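Local coordinates for snrnp sm-like protein (Pyrococcus abyssi, PDB 1H64) that forms a heptameric ring of the Sm family and probably binds RNA, as its archaeal and eukaryotic relatives do, at residues Ser12-Val17 against Arg28-Gly33. Numbering follows the deposited sequence.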
loop_
_atom_site.group_PDB
_atom_site.type_symbol
_atom_site.label_atom_id
_atom_site.label_comp_id
_atom_site.label_asym_id
_atom_site.label_seq_id
_atom_site.Cartn_x
_atom_site.Cartn_y
_atom_site.Cartn_z
ATOM N N SER C 12 1.898 6.521 -28.117
ATOM C CA SER C 12 1.950 5.093 -28.404
ATOM C C SER C 12 0.605 4.462 -28.735
ATOM O O SER C 12 0.509 3.239 -28.854
ATOM C CB SER C 12 2.583 4.340 -27.223
ATOM O OG SER C 12 3.881 4.825 -26.924
ATOM N N LEU C 13 -0.443 5.267 -28.869
ATOM C CA LEU C 13 -1.739 4.699 -29.210
ATOM C C LEU C 13 -1.593 3.975 -30.546
ATOM O O LEU C 13 -0.855 4.428 -31.423
ATOM C CB LEU C 13 -2.812 5.788 -29.309
ATOM C CG LEU C 13 -3.421 6.260 -27.979
ATOM C CD1 LEU C 13 -4.343 7.445 -28.243
ATOM C CD2 LEU C 13 -4.195 5.120 -27.304
ATOM N N ASP C 14 -2.281 2.842 -30.672
ATOM C CA ASP C 14 -2.257 2.009 -31.873
ATOM C C ASP C 14 -0.889 1.404 -32.172
ATOM O O ASP C 14 -0.642 0.928 -33.281
ATOM C CB ASP C 14 -2.748 2.810 -33.081
ATOM C CG ASP C 14 -4.128 3.387 -32.861
ATOM O OD1 ASP C 14 -5.060 2.600 -32.568
ATOM O OD2 ASP C 14 -4.284 4.624 -32.970
ATOM N N LYS C 15 -0.001 1.417 -31.182
ATOM C CA LYS C 15 1.334 0.852 -31.348
ATOM C C LYS C 15 1.606 -0.253 -30.322
ATOM O O LYS C 15 1.019 -0.257 -29.242
ATOM C CB LYS C 15 2.388 1.952 -31.226
ATOM C CG LYS C 15 2.321 2.962 -32.361
ATOM C CD LYS C 15 3.573 3.833 -32.453
ATOM C CE LYS C 15 3.636 4.857 -31.334
ATOM N NZ LYS C 15 4.753 5.834 -31.506
ATOM N N ASP C 16 2.477 -1.198 -30.672
ATOM C CA ASP C 16 2.821 -2.293 -29.766
ATOM C C ASP C 16 3.608 -1.735 -28.575
ATOM O O ASP C 16 4.495 -0.893 -28.740
ATOM C CB ASP C 16 3.677 -3.346 -30.496
ATOM C CG ASP C 16 3.983 -4.575 -29.631
ATOM O OD1 ASP C 16 3.064 -5.386 -29.368
ATOM O OD2 ASP C 16 5.151 -4.737 -29.209
ATOM N N VAL C 17 3.264 -2.195 -27.378
ATOM C CA VAL C 17 3.973 -1.770 -26.175
ATOM C C VAL C 17 4.213 -2.957 -25.264
ATOM O O VAL C 17 3.579 -4.019 -25.395
ATOM C CB VAL C 17 3.183 -0.727 -25.346
ATOM C CG1 VAL C 17 2.970 0.551 -26.158
ATOM C CG2 VAL C 17 1.850 -1.316 -24.917
ATOM N N ARG C 28 2.184 -7.772 -23.400
ATOM C CA ARG C 28 2.588 -7.136 -24.647
ATOM C C ARG C 28 1.345 -7.092 -25.509
ATOM O O ARG C 28 0.573 -8.050 -25.549
ATOM C CB ARG C 28 3.708 -7.917 -25.347
ATOM C CG ARG C 28 4.881 -8.240 -24.437
ATOM C CD ARG C 28 6.197 -8.317 -25.202
ATOM N NE ARG C 28 6.645 -6.993 -25.639
ATOM C CZ ARG C 28 7.846 -6.735 -26.145
ATOM N NH1 ARG C 28 8.736 -7.708 -26.284
ATOM N NH2 ARG C 28 8.159 -5.501 -26.511
ATOM N N GLY C 29 1.125 -5.961 -26.173
ATOM C CA GLY C 29 -0.047 -5.832 -27.014
ATOM C C GLY C 29 -0.091 -4.472 -27.670
ATOM O O GLY C 29 0.840 -3.678 -27.527
ATOM N N ARG C 30 -1.156 -4.212 -28.415
ATOM C CA ARG C 30 -1.293 -2.934 -29.081
ATOM C C ARG C 30 -2.039 -1.987 -28.140
ATOM O O ARG C 30 -3.134 -2.295 -27.681
ATOM C CB ARG C 30 -2.069 -3.100 -30.395
ATOM C CG ARG C 30 -2.160 -1.828 -31.238
ATOM C CD ARG C 30 -2.759 -2.115 -32.607
ATOM N NE ARG C 30 -3.947 -2.953 -32.513
ATOM C CZ ARG C 30 -5.195 -2.501 -32.489
ATOM N NH1 ARG C 30 -5.438 -1.198 -32.561
ATOM N NH2 ARG C 30 -6.202 -3.357 -32.374
ATOM N N LEU C 31 -1.441 -0.846 -27.843
ATOM C CA LEU C 31 -2.107 0.122 -26.947
ATOM C C LEU C 31 -3.309 0.803 -27.609
ATOM O O LEU C 31 -3.159 1.470 -28.627
ATOM C CB LEU C 31 -1.106 1.195 -26.501
ATOM C CG LEU C 31 -1.610 2.224 -25.474
ATOM C CD1 LEU C 31 -1.835 1.544 -24.104
ATOM C CD2 LEU C 31 -0.577 3.332 -25.346
ATOM N N ILE C 32 -4.507 0.647 -27.045
ATOM C CA ILE C 32 -5.667 1.298 -27.641
ATOM C C ILE C 32 -6.361 2.338 -26.756
ATOM O O ILE C 32 -7.245 3.054 -27.221
ATOM C CB ILE C 32 -6.723 0.263 -28.117
ATOM C CG1 ILE C 32 -7.110 -0.685 -26.981
ATOM C CG2 ILE C 32 -6.163 -0.537 -29.293
ATOM C CD1 ILE C 32 -8.192 -1.705 -27.376
ATOM N N GLY C 33 -5.961 2.431 -25.489
ATOM C CA GLY C 33 -6.589 3.401 -24.601
ATOM C C GLY C 33 -5.813 3.518 -23.303
ATOM O O GLY C 33 -4.959 2.679 -23.009
#
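Leu-31 is gripped by a tight turn through both its backbone N and its backbone O: the O accepts a bond from Asp-14, 2.6 Å between Asp-14 N and Leu-31 O, while the N gives a nearly straight bond (170°) to Lys-15 O. Those two residues belong to a type II turn running from Ser-12 to Lys-15, closed by Lys-15 N on Ser-12 O. The Leu-31 CB is directed at this turn, 3.5 Å from Ser-12 O, and with CG anti to the backbone N, chi2 (69°) brings CD2 to 3.8 Å from Ser-12 CB. Asp-16 faces Arg-30 as a non-hydrogen-bonded pair and Val-17 faces Gly-29 as a hydrogen-bonded pair, in the antiparallel hairpin of strands 16-21 and 25-34, the first two strands of the Sm fold. Val-17 CG1 packs 4.1 Å from Leu-31 CB, both side chains also meeting Leu-42 of strand 40-42. On the other flank, Arg-30 runs its CG 3.6 Å from Asp-14 C, then bends at chi3 (46°) to bring NH1 within 3.8 Å of Asp-14 OD1, a long salt bridge whose carboxylate and guanidinium lie nearly coplanar. A serine here would probably leave the Asp-14 carboxylate without this distant counter-charge and open a gap over the Asp-14 carbonyl, where CG and CD now lie. Farther along, Leu-13 CD2 rests 3.6 Å from Ile-32 C, beside the classic beta bulge that Ile-32 and Gly-33 form opposite Val-41, while Leu-13 also packs on Glu-3 of a neighbouring subunit.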